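Long-range contacts in histone-lysine N-methyltransferase SETMAR (Homo sapiens, PDB 3BO5), which transfers methyl groups from S-adenosyl-L-methionine to histone H3 through its SET domain and, fused to a mariner transposase, serves DNA double-strand break repair: residues F126-F131 / E144-G149; W138-L143 / E243-D248; S177-A182 / D198-G203. The protein carries 2 engineered substitutions. All coordinates share one frame; numbering follows the deposited sequence.

Interaction 1 of 3, residues F126-F131 / E144-G149; sequences FHFQVF and EFIPKG
H127 and E144 form a His-carboxylate hydrogen bond at the base of the antiparallel hairpin of strands 128-132 and 138-142 in the SET domain. A single oxygen accepts two donors from the same residue. H127 ND1 lies 2.7 Å from E144 OE1 with an N-H...O angle of 158°, and the backbone H127 N also lies 2.7 Å from E144 OE1, at 154°. The ring donor approaches nearly along the C-O axis with the oxygen in the imidazole plane, whereas the amide arrives on the anti side of the carboxylate. Two bonds to one atom fix the imidazole against its own backbone; the nearby negative charge probably also stabilises the ring's ND1 proton. E144 reaches this far because its CG sits between the backbone N and the carbonyl carbon (chi1 53°) and the chain runs extended beyond it.

Other backbone groups are met nearby: H127 pairs with L143, F128 bonds to G27, and E144 O accepts from T142 OG1. Further along the strand, Q129 OE1 is met by R141 NE.

Beneath the carboxylate lies an apolar contact. The plane of the F126 ring stands almost perpendicular to the E144 carboxylate, whose CD meets the ring edge 3.9 Å from F126 CD1. Over the ring's face comes I146 CG1, 3.8 Å from the F126 centroid and nearly on the ring normal, which makes a CH-pi contact. The other branch, I146 CG2, touches F126 CE2 at 3.7 Å. Residues 144-147 cover one face and part of the edge of F126, tying the loop before strand 151-160 to the hairpin. At the far rim P147 CD approaches F126 CZ obliquely at 4.0 Å, while I146 CD1 turns to the edge of the F128 ring, 3.8 Å from F128 CE1.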
loop_
_atom_site.group_PDB
_atom_site.type_symbol
_atom_site.label_atom_id
_atom_site.label_comp_id
_atom_site.label_asym_id
_atom_site.label_seq_id
_atom_site.Cartn_x
_atom_site.Cartn_y
_atom_site.Cartn_z
ATOM N N PHE A 126 -3.463 12.692 -5.323
ATOM C CA PHE A 126 -4.925 12.953 -5.321
ATOM C C PHE A 126 -5.390 13.308 -3.937
ATOM O O PHE A 126 -4.730 12.972 -2.965
ATOM C CB PHE A 126 -5.674 11.718 -5.814
ATOM C CG PHE A 126 -5.235 11.261 -7.188
ATOM C CD1 PHE A 126 -5.733 11.959 -8.319
ATOM C CD2 PHE A 126 -4.324 10.220 -7.352
ATOM C CE1 PHE A 126 -5.309 11.580 -9.614
ATOM C CE2 PHE A 126 -3.903 9.802 -8.575
ATOM C CZ PHE A 126 -4.369 10.495 -9.744
ATOM N N HIS A 127 -6.562 13.956 -3.867
ATOM C CA HIS A 127 -7.171 14.291 -2.607
ATOM C C HIS A 127 -8.093 13.144 -2.197
ATOM O O HIS A 127 -9.093 12.881 -2.889
ATOM C CB HIS A 127 -7.967 15.583 -2.790
ATOM C CG HIS A 127 -7.097 16.771 -3.006
ATOM N ND1 HIS A 127 -6.588 17.099 -4.240
ATOM C CD2 HIS A 127 -6.633 17.698 -2.134
ATOM C CE1 HIS A 127 -5.849 18.193 -4.125
ATOM N NE2 HIS A 127 -5.848 18.569 -2.865
ATOM N N PHE A 128 -7.753 12.557 -1.067
ATOM C CA PHE A 128 -8.553 11.495 -0.501
ATOM C C PHE A 128 -9.305 11.958 0.681
ATOM O O PHE A 128 -9.067 13.066 1.164
ATOM C CB PHE A 128 -7.623 10.365 -0.057
ATOM C CG PHE A 128 -6.755 9.883 -1.180
ATOM C CD1 PHE A 128 -7.292 9.342 -2.325
ATOM C CD2 PHE A 128 -5.362 9.893 -1.047
ATOM C CE1 PHE A 128 -6.496 8.903 -3.397
ATOM C CE2 PHE A 128 -4.557 9.443 -2.121
ATOM C CZ PHE A 128 -5.121 8.955 -3.297
ATOM N N GLN A 129 -10.219 11.122 1.177
ATOM C CA GLN A 129 -11.034 11.473 2.343
ATOM C C GLN A 129 -11.308 10.203 3.107
ATOM O O GLN A 129 -11.693 9.184 2.479
ATOM C CB GLN A 129 -12.326 12.130 1.859
ATOM C CG GLN A 129 -13.200 12.658 2.924
ATOM C CD GLN A 129 -14.577 13.006 2.391
ATOM O OE1 GLN A 129 -15.382 12.135 2.119
ATOM N NE2 GLN A 129 -14.822 14.298 2.169
ATOM N N VAL A 130 -11.047 10.252 4.399
ATOM C CA VAL A 130 -11.395 9.089 5.249
ATOM C C VAL A 130 -12.846 9.328 5.574
ATOM O O VAL A 130 -13.260 10.448 5.985
ATOM C CB VAL A 130 -10.550 9.088 6.484
ATOM C CG1 VAL A 130 -11.024 8.040 7.431
ATOM C CG2 VAL A 130 -9.130 8.864 6.105
ATOM N N PHE A 131 -13.696 8.327 5.451
ATOM C CA PHE A 131 -15.143 8.606 5.622
ATOM C C PHE A 131 -15.860 7.454 6.285
ATOM O O PHE A 131 -15.391 6.350 6.241
ATOM C CB PHE A 131 -15.831 8.893 4.280
ATOM C CG PHE A 131 -16.023 7.658 3.406
ATOM C CD1 PHE A 131 -17.302 7.105 3.196
ATOM C CD2 PHE A 131 -14.925 7.025 2.872
ATOM C CE1 PHE A 131 -17.477 5.922 2.374
ATOM C CE2 PHE A 131 -15.080 5.842 2.063
ATOM C CZ PHE A 131 -16.361 5.314 1.845
ATOM N N GLU A 144 -11.499 12.759 -6.156
ATOM C CA GLU A 144 -11.318 13.089 -7.565
ATOM C C GLU A 144 -11.051 11.922 -8.465
ATOM O O GLU A 144 -10.745 10.817 -8.017
ATOM C CB GLU A 144 -10.224 14.098 -7.702
ATOM C CG GLU A 144 -8.963 13.752 -7.069
ATOM C CD GLU A 144 -7.941 14.909 -7.164
ATOM O OE1 GLU A 144 -7.340 15.272 -6.142
ATOM O OE2 GLU A 144 -7.829 15.533 -8.258
ATOM N N PHE A 145 -11.201 12.138 -9.773
ATOM C CA PHE A 145 -11.026 11.074 -10.701
ATOM C C PHE A 145 -9.589 10.547 -10.641
ATOM O O PHE A 145 -8.661 11.328 -10.686
ATOM C CB PHE A 145 -11.275 11.585 -12.118
ATOM C CG PHE A 145 -11.352 10.510 -13.120
ATOM C CD1 PHE A 145 -12.525 9.765 -13.282
ATOM C CD2 PHE A 145 -10.294 10.263 -13.955
ATOM C CE1 PHE A 145 -12.582 8.746 -14.231
ATOM C CE2 PHE A 145 -10.369 9.261 -14.943
ATOM C CZ PHE A 145 -11.503 8.495 -15.060
ATOM N N ILE A 146 -9.421 9.225 -10.611
ATOM C CA ILE A 146 -8.099 8.635 -10.727
ATOM C C ILE A 146 -8.033 7.720 -11.963
ATOM O O ILE A 146 -8.679 6.705 -12.020
ATOM C CB ILE A 146 -7.799 7.799 -9.469
ATOM C CG1 ILE A 146 -7.844 8.682 -8.224
ATOM C CG2 ILE A 146 -6.331 7.154 -9.628
ATOM C CD1 ILE A 146 -7.683 7.898 -6.895
ATOM N N PRO A 147 -7.210 8.075 -12.938
ATOM C CA PRO A 147 -7.009 7.220 -14.109
ATOM C C PRO A 147 -6.438 5.883 -13.753
ATOM O O PRO A 147 -5.561 5.777 -12.894
ATOM C CB PRO A 147 -5.984 8.016 -14.958
ATOM C CG PRO A 147 -6.232 9.467 -14.549
ATOM C CD PRO A 147 -6.443 9.330 -13.018
ATOM N N LYS A 148 -6.884 4.869 -14.467
ATOM C CA LYS A 148 -6.349 3.515 -14.374
ATOM C C LYS A 148 -4.847 3.531 -14.432
ATOM O O LYS A 148 -4.255 4.149 -15.299
ATOM C CB LYS A 148 -6.838 2.725 -15.560
ATOM C CG LYS A 148 -6.375 1.293 -15.590
ATOM C CD LYS A 148 -7.065 0.489 -16.704
ATOM C CE LYS A 148 -6.534 -0.917 -16.692
ATOM N NZ LYS A 148 -7.315 -1.828 -17.580
ATOM N N GLY A 149 -4.232 2.830 -13.486
ATOM C CA GLY A 149 -2.807 2.690 -13.468
ATOM C C GLY A 149 -2.083 3.667 -12.587
ATOM O O GLY A 149 -0.921 3.450 -12.272
#

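Interaction 2 of 3, residues W138-L143 / E243-D248; sequences WGLRTL and EELSYD. With SAH (S-adenosyl-L-homocysteine), chain F.
Strands 138-142 and 244-247 are neighbours in the small mixed sheet of the SET domain, joined through L140, T142, E243 and L245 beside the cofactor pocket. They pair in antiparallel fashion only locally, since the short strands cross with directions 113° apart, and come closest at the non-hydrogen-bonded pair R141 and E244, whose CA atoms are 4.0 Å apart. Two backbone bonds flank that pair. L245 N donates to L140 O at 2.7 Å, nearly straight at 171° and in the carbonyl plane; T142 N reaches E243 O at a longer 3.2 Å, tilted out of that carbonyl's plane.

Past this point the strands diverge and a water fills in: it accepts from L140 N at 3.0 Å and lies 2.7 Å from L245 O, with E244 OE2 also in reach. On the face carrying L140 and L245, L140 CD2 packs against L245 CD1 at 3.9 Å. E244 CG, anti to its own N (chi1 178°), passes beside L140 O, and the extended chain carries OE2 towards G139, where a side chain would collide with it. Beyond the segments, E244 OE1 forms a salt bridge with K136, and OE2 is held by N210.

W138, at the start of its strand, holds the amino-acid end of S-adenosyl-L-homocysteine: W138 N donates to SAH O at 2.7 Å, and SAH N donates to W138 O at 2.8 Å. Since K136 and N210 are also cofactor-binding residues, the bonds to them suggest that E244 probably helps position them as a second-shell carboxylate.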
loop_
_atom_site.group_PDB
_atom_site.type_symbol
_atom_site.label_atom_id
_atom_site.label_comp_id
_atom_site.label_asym_id
_atom_site.label_seq_id
_atom_site.Cartn_x
_atom_site.Cartn_y
_atom_site.Cartn_z
ATOM N N TRP A 138 -14.587 2.903 9.167
ATOM C CA TRP A 138 -14.089 3.996 8.332
ATOM C C TRP A 138 -13.525 3.405 7.052
ATOM O O TRP A 138 -13.117 2.219 7.010
ATOM C CB TRP A 138 -12.961 4.743 9.050
ATOM C CG TRP A 138 -13.506 5.494 10.200
ATOM C CD1 TRP A 138 -13.722 5.027 11.474
ATOM C CD2 TRP A 138 -14.059 6.800 10.145
ATOM N NE1 TRP A 138 -14.306 6.044 12.249
ATOM C CE2 TRP A 138 -14.537 7.114 11.443
ATOM C CE3 TRP A 138 -14.166 7.747 9.133
ATOM C CZ2 TRP A 138 -15.089 8.367 11.757
ATOM C CZ3 TRP A 138 -14.679 9.026 9.462
ATOM C CH2 TRP A 138 -15.182 9.281 10.748
ATOM N N GLY A 139 -13.580 4.163 5.968
ATOM C CA GLY A 139 -12.907 3.772 4.716
ATOM C C GLY A 139 -12.171 4.955 4.127
ATOM O O GLY A 139 -12.180 6.054 4.709
ATOM N N LEU A 140 -11.592 4.714 2.976
ATOM C CA LEU A 140 -10.877 5.798 2.226
ATOM C C LEU A 140 -11.552 5.891 0.887
ATOM O O LEU A 140 -11.761 4.874 0.187
ATOM C CB LEU A 140 -9.409 5.440 2.075
ATOM C CG LEU A 140 -8.538 6.603 1.587
ATOM C CD1 LEU A 140 -8.432 7.613 2.702
ATOM C CD2 LEU A 140 -7.148 6.072 1.204
ATOM N N ARG A 141 -11.861 7.134 0.494
ATOM C CA ARG A 141 -12.348 7.320 -0.870
ATOM C C ARG A 141 -11.581 8.457 -1.537
ATOM O O ARG A 141 -10.940 9.226 -0.891
ATOM C CB ARG A 141 -13.881 7.560 -0.920
ATOM C CG ARG A 141 -14.304 8.856 -0.225
ATOM C CD ARG A 141 -15.846 8.950 -0.254
ATOM N NE ARG A 141 -16.291 9.982 0.678
ATOM C CZ ARG A 141 -17.571 10.095 1.067
ATOM N NH1 ARG A 141 -18.483 9.224 0.584
ATOM N NH2 ARG A 141 -17.959 11.047 1.890
ATOM N N THR A 142 -11.631 8.442 -2.855
ATOM C CA THR A 142 -11.040 9.547 -3.575
ATOM C C THR A 142 -12.090 10.659 -3.753
ATOM O O THR A 142 -13.288 10.398 -3.966
ATOM C CB THR A 142 -10.478 9.086 -4.901
ATOM O OG1 THR A 142 -9.892 10.217 -5.543
ATOM C CG2 THR A 142 -11.529 8.483 -5.842
ATOM N N LEU A 143 -11.629 11.897 -3.702
ATOM C CA LEU A 143 -12.538 12.999 -4.015
ATOM C C LEU A 143 -12.339 13.445 -5.426
ATOM O O LEU A 143 -12.995 14.434 -5.855
ATOM C CB LEU A 143 -12.277 14.202 -3.095
ATOM C CG LEU A 143 -12.491 13.933 -1.634
ATOM C CD1 LEU A 143 -12.100 15.138 -0.733
ATOM C CD2 LEU A 143 -13.887 13.452 -1.384
ATOM N N GLU A 243 -15.609 7.586 -5.125
ATOM C CA GLU A 243 -15.611 6.133 -5.164
ATOM C C GLU A 243 -14.709 5.707 -4.017
ATOM O O GLU A 243 -13.542 6.166 -3.900
ATOM C CB GLU A 243 -15.021 5.576 -6.473
ATOM C CG GLU A 243 -15.201 4.074 -6.574
ATOM C CD GLU A 243 -14.847 3.541 -7.928
ATOM O OE1 GLU A 243 -14.958 4.313 -8.915
ATOM O OE2 GLU A 243 -14.498 2.334 -8.048
ATOM N N GLU A 244 -15.210 4.738 -3.277
ATOM C CA GLU A 244 -14.391 4.151 -2.200
ATOM C C GLU A 244 -13.252 3.320 -2.773
ATOM O O GLU A 244 -13.400 2.645 -3.810
ATOM C CB GLU A 244 -15.205 3.226 -1.324
ATOM C CG GLU A 244 -14.347 2.544 -0.209
ATOM C CD GLU A 244 -15.190 1.817 0.828
ATOM O OE1 GLU A 244 -16.426 1.586 0.584
ATOM O OE2 GLU A 244 -14.626 1.422 1.894
ATOM N N LEU A 245 -12.087 3.444 -2.124
ATOM C CA LEU A 245 -10.851 2.768 -2.587
ATOM C C LEU A 245 -10.747 1.450 -1.805
ATOM O O LEU A 245 -10.980 1.463 -0.570
ATOM C CB LEU A 245 -9.655 3.653 -2.263
ATOM C CG LEU A 245 -9.700 4.993 -3.023
ATOM C CD1 LEU A 245 -8.672 5.927 -2.432
ATOM C CD2 LEU A 245 -9.416 4.789 -4.511
ATOM N N SER A 246 -10.422 0.378 -2.493
ATOM C CA SER A 246 -10.371 -0.943 -1.816
ATOM C C SER A 246 -9.296 -1.776 -2.399
ATOM O O SER A 246 -8.895 -1.600 -3.571
ATOM C CB SER A 246 -11.695 -1.614 -2.008
ATOM O OG SER A 246 -11.995 -1.816 -3.394
ATOM N N TYR A 247 -8.808 -2.757 -1.632
ATOM C CA TYR A 247 -7.956 -3.757 -2.269
ATOM C C TYR A 247 -8.349 -5.125 -1.697
ATOM O O TYR A 247 -9.188 -5.195 -0.792
ATOM C CB TYR A 247 -6.458 -3.554 -2.024
ATOM C CG TYR A 247 -5.861 -3.648 -0.625
ATOM C CD1 TYR A 247 -5.267 -4.825 -0.172
ATOM C CD2 TYR A 247 -5.778 -2.481 0.213
ATOM C CE1 TYR A 247 -4.597 -4.858 1.044
ATOM C CE2 TYR A 247 -5.103 -2.526 1.441
ATOM C CZ TYR A 247 -4.545 -3.720 1.837
ATOM O OH TYR A 247 -3.795 -3.848 2.990
ATOM N N ASP A 248 -7.805 -6.154 -2.345
ATOM C CA ASP A 248 -8.189 -7.500 -1.937
ATOM C C ASP A 248 -7.320 -7.974 -0.803
ATOM O O ASP A 248 -6.113 -8.128 -0.983
ATOM C CB ASP A 248 -8.030 -8.406 -3.142
ATOM C CG ASP A 248 -8.248 -9.904 -2.844
ATOM O OD1 ASP A 248 -8.628 -10.313 -1.720
ATOM O OD2 ASP A 248 -8.077 -10.638 -3.882
HETATM N N SAH F . -12.711 -0.100 8.479
HETATM C CA SAH F . -11.352 0.075 9.086
HETATM C CB SAH F . -10.262 0.329 8.018
HETATM C CG SAH F . -9.857 -1.011 7.379
HETATM S SD SAH F . -8.976 -2.080 8.554
HETATM C C SAH F . -11.425 1.219 10.122
HETATM O O SAH F . -12.506 1.695 10.455
HETATM O OXT SAH F . -10.324 1.647 10.600
HETATM C "C5'" SAH F . -9.881 -3.621 8.315
HETATM C "C4'" SAH F . -11.227 -3.689 9.034
HETATM O "O4'" SAH F . -12.225 -2.938 8.337
HETATM C "C3'" SAH F . -11.797 -5.075 9.094
HETATM O "O3'" SAH F . -11.252 -5.810 10.225
HETATM C "C2'" SAH F . -13.276 -4.851 9.226
HETATM O "O2'" SAH F . -13.630 -4.332 10.521
HETATM C "C1'" SAH F . -13.460 -3.678 8.284
HETATM N N9 SAH F . -13.623 -4.089 6.875
HETATM C C8 SAH F . -12.775 -3.833 5.802
HETATM N N7 SAH F . -13.335 -4.296 4.701
HETATM C C5 SAH F . -14.542 -4.816 5.004
HETATM C C6 SAH F . -15.501 -5.462 4.196
HETATM N N6 SAH F . -15.448 -5.607 2.870
HETATM N N1 SAH F . -16.615 -5.934 4.884
HETATM C C2 SAH F . -16.753 -5.783 6.229
HETATM N N3 SAH F . -15.854 -5.137 7.054
HETATM C C4 SAH F . -14.736 -4.737 6.386
HETATM O O HOH W 1 -11.930 1.983 1.897
#

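Interaction 3 of 3, residues S177-A182 / D198-G203; sequences SNYIIA and DPTYIG. With SAH (S-adenosyl-L-homocysteine), chain F.
Y179 and T200 meet across the buried end of the hairpin of strands 181-185 and 193-199, where residues 177-179 enter the cofactor pocket of the SET domain.

The two side chains cross at about a right angle, with Y179 CD1 3.3 Å from T200 OG1, and P199 CD rests 3.7 Å from Y179 CB. Next along, the I180 CG1 methylene lies over the D198 carboxylate, 3.4 Å from D198 CG and about as far from one oxygen as from the other.

Hydrogen bonds organise the turn itself. D198 CG is anti to the backbone N (chi1 -177°), which brings D198 OD1 under the corner of the chain to accept T200 N at 2.9 Å, an Asx turn. T200 OG1 donates to D198 OD1 at 2.5 Å. The amide comes from well above the carboxylate plane (49°), while the hydroxyl meets OD1 at its syn lone pair. A water then joins the segments, accepting from Y179 N at 3.1 Å and donating to T200 OG1 at 2.6 Å. D198 OD2 forms a salt bridge with R168. R207 makes a cation-pi contact with Y179 and bonds P199 O and T200 O. Were D198 an alanine, T200 N and OG1 would probably be left without their shared acceptor and R168 would lose this salt-bridge partner, freeing the corner to shift.

Ligand contacts complete the set. Y179 OH donates to SAH OXT at 2.8 Å, and the same ring passes obliquely near SD, the atom that would carry the methyl group in S-adenosyl-L-methionine.

Around this, Y155 of strand 151-160 bonds Y179 O, strand 260-266 pairs with I180 through L265, and V165 and I169 of helix 162-169 pack on I180.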
loop_
_atom_site.group_PDB
_atom_site.type_symbol
_atom_site.label_atom_id
_atom_site.label_comp_id
_atom_site.label_asym_id
_atom_site.label_seq_id
_atom_site.Cartn_x
_atom_site.Cartn_y
_atom_site.Cartn_z
ATOM N N SER A 177 -10.343 -3.751 14.451
ATOM C CA SER A 177 -9.971 -3.710 13.019
ATOM C C SER A 177 -8.590 -4.385 12.989
ATOM O O SER A 177 -7.788 -4.230 13.940
ATOM C CB SER A 177 -9.920 -2.264 12.495
ATOM O OG SER A 177 -11.207 -1.623 12.588
ATOM N N ASN A 178 -8.340 -5.203 11.966
ATOM C CA ASN A 178 -7.079 -5.998 11.844
ATOM C C ASN A 178 -6.298 -5.336 10.723
ATOM O O ASN A 178 -6.890 -5.164 9.639
ATOM C CB ASN A 178 -7.457 -7.394 11.381
ATOM C CG ASN A 178 -8.325 -8.116 12.400
ATOM O OD1 ASN A 178 -9.566 -8.229 12.239
ATOM N ND2 ASN A 178 -7.712 -8.535 13.462
ATOM N N TYR A 179 -5.026 -4.963 10.964
ATOM C CA TYR A 179 -4.295 -4.238 9.898
ATOM C C TYR A 179 -3.000 -4.850 9.442
ATOM O O TYR A 179 -2.405 -4.375 8.471
ATOM C CB TYR A 179 -3.930 -2.806 10.404
ATOM C CG TYR A 179 -5.052 -1.905 10.817
ATOM C CD1 TYR A 179 -5.473 -1.887 12.130
ATOM C CD2 TYR A 179 -5.671 -1.073 9.906
ATOM C CE1 TYR A 179 -6.553 -1.072 12.508
ATOM C CE2 TYR A 179 -6.685 -0.248 10.229
ATOM C CZ TYR A 179 -7.142 -0.223 11.567
ATOM O OH TYR A 179 -8.194 0.547 11.993
ATOM N N ILE A 180 -2.487 -5.889 10.132
ATOM C CA ILE A 180 -1.197 -6.397 9.733
ATOM C C ILE A 180 -1.303 -7.079 8.388
ATOM O O ILE A 180 -2.281 -7.816 8.135
ATOM C CB ILE A 180 -0.673 -7.420 10.778
ATOM C CG1 ILE A 180 -0.621 -6.721 12.142
ATOM C CG2 ILE A 180 0.712 -7.913 10.380
ATOM C CD1 ILE A 180 0.004 -7.632 13.208
ATOM N N ILE A 181 -0.309 -6.882 7.529
ATOM C CA ILE A 181 -0.285 -7.589 6.260
ATOM C C ILE A 181 1.060 -8.302 6.135
ATOM O O ILE A 181 2.126 -7.809 6.605
ATOM C CB ILE A 181 -0.472 -6.596 5.025
ATOM C CG1 ILE A 181 -0.713 -7.383 3.766
ATOM C CG2 ILE A 181 0.727 -5.632 4.903
ATOM C CD1 ILE A 181 -1.149 -6.466 2.556
ATOM N N ALA A 182 1.002 -9.480 5.525
ATOM C CA ALA A 182 2.191 -10.299 5.291
ATOM C C ALA A 182 2.476 -10.404 3.808
ATOM O O ALA A 182 1.630 -10.817 3.014
ATOM C CB ALA A 182 2.022 -11.724 5.885
ATOM N N ASP A 198 2.575 -3.192 9.639
ATOM C CA ASP A 198 1.464 -3.059 10.581
ATOM C C ASP A 198 1.217 -1.582 10.803
ATOM O O ASP A 198 1.979 -0.938 11.585
ATOM C CB ASP A 198 1.811 -3.707 11.964
ATOM C CG ASP A 198 0.652 -3.631 12.902
ATOM O OD1 ASP A 198 -0.405 -3.145 12.508
ATOM O OD2 ASP A 198 0.797 -4.043 14.077
ATOM N N PRO A 199 0.167 -0.995 10.189
ATOM C CA PRO A 199 -0.139 0.406 10.402
ATOM C C PRO A 199 -1.165 0.628 11.514
ATOM O O PRO A 199 -1.783 1.699 11.606
ATOM C CB PRO A 199 -0.748 0.836 9.034
ATOM C CG PRO A 199 -1.517 -0.370 8.651
ATOM C CD PRO A 199 -0.651 -1.570 9.108
ATOM N N THR A 200 -1.317 -0.358 12.428
ATOM C CA THR A 200 -2.350 -0.263 13.468
ATOM C C THR A 200 -2.136 0.937 14.365
ATOM O O THR A 200 -3.069 1.694 14.637
ATOM C CB THR A 200 -2.342 -1.449 14.399
ATOM O OG1 THR A 200 -2.634 -2.621 13.615
ATOM C CG2 THR A 200 -3.392 -1.321 15.473
ATOM N N TYR A 201 -0.903 1.092 14.856
ATOM C CA TYR A 201 -0.591 2.228 15.793
ATOM C C TYR A 201 0.121 3.375 15.143
ATOM O O TYR A 201 -0.103 4.542 15.497
ATOM C CB TYR A 201 0.336 1.685 16.905
ATOM C CG TYR A 201 -0.273 0.461 17.569
ATOM C CD1 TYR A 201 -1.425 0.571 18.311
ATOM C CD2 TYR A 201 0.309 -0.808 17.373
ATOM C CE1 TYR A 201 -1.988 -0.557 18.897
ATOM C CE2 TYR A 201 -0.229 -1.926 17.968
ATOM C CZ TYR A 201 -1.416 -1.784 18.708
ATOM O OH TYR A 201 -2.052 -2.890 19.295
ATOM N N ILE A 202 1.040 3.030 14.217
ATOM C CA ILE A 202 1.819 4.041 13.488
ATOM C C ILE A 202 1.653 3.668 12.022
ATOM O O ILE A 202 2.037 2.563 11.621
ATOM C CB ILE A 202 3.299 3.909 13.880
ATOM C CG1 ILE A 202 3.422 4.011 15.432
ATOM C CG2 ILE A 202 4.063 5.016 13.163
ATOM C CD1 ILE A 202 4.775 3.764 15.880
ATOM N N GLY A 203 1.002 4.530 11.232
ATOM C CA GLY A 203 0.753 4.073 9.840
ATOM C C GLY A 203 0.303 5.228 9.008
ATOM O O GLY A 203 0.109 6.321 9.518
HETATM N N SAH F . -12.711 -0.100 8.479
HETATM C CA SAH F . -11.352 0.075 9.086
HETATM C CB SAH F . -10.262 0.329 8.018
HETATM C CG SAH F . -9.857 -1.011 7.379
HETATM S SD SAH F . -8.976 -2.080 8.554
HETATM C C SAH F . -11.425 1.219 10.122
HETATM O O SAH F . -12.506 1.695 10.455
HETATM O OXT SAH F . -10.324 1.647 10.600
HETATM C "C5'" SAH F . -9.881 -3.621 8.315
HETATM C "C4'" SAH F . -11.227 -3.689 9.034
HETATM O "O4'" SAH F . -12.225 -2.938 8.337
HETATM C "C3'" SAH F . -11.797 -5.075 9.094
HETATM O "O3'" SAH F . -11.252 -5.810 10.225
HETATM C "C2'" SAH F . -13.276 -4.851 9.226
HETATM O "O2'" SAH F . -13.630 -4.332 10.521
HETATM C "C1'" SAH F . -13.460 -3.678 8.284
HETATM N N9 SAH F . -13.623 -4.089 6.875
HETATM C C8 SAH F . -12.775 -3.833 5.802
HETATM N N7 SAH F . -13.335 -4.296 4.701
HETATM C C5 SAH F . -14.542 -4.816 5.004
HETATM C C6 SAH F . -15.501 -5.462 4.196
HETATM N N6 SAH F . -15.448 -5.607 2.870
HETATM N N1 SAH F . -16.615 -5.934 4.884
HETATM C C2 SAH F . -16.753 -5.783 6.229
HETATM N N3 SAH F . -15.854 -5.137 7.054
HETATM C C4 SAH F . -14.736 -4.737 6.386
HETATM O O HOH W 2 -4.023 -4.778 13.858
#

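In the fold
Interactions 1 and 2 share a sheet: strands 128-132 and 138-142 are neighbours in it, and F131 N probably bonds G139 O at 2.8 Å between them. Interaction 3 belongs to the larger sheet, its centre about 17 Å from that of interaction 2, yet the two converge on S-adenosyl-L-homocysteine and touch where Y247 OH meets I181 CD1. Interaction 1 is only partly buried and relies on a charged side chain bonded directly across the contact. Interaction 2, also partly buried, uses backbone bonds and a water. Interaction 3 is the buried one, joined across by packing and water, with the direct hydrogen bonds between its own residues kept within the turn.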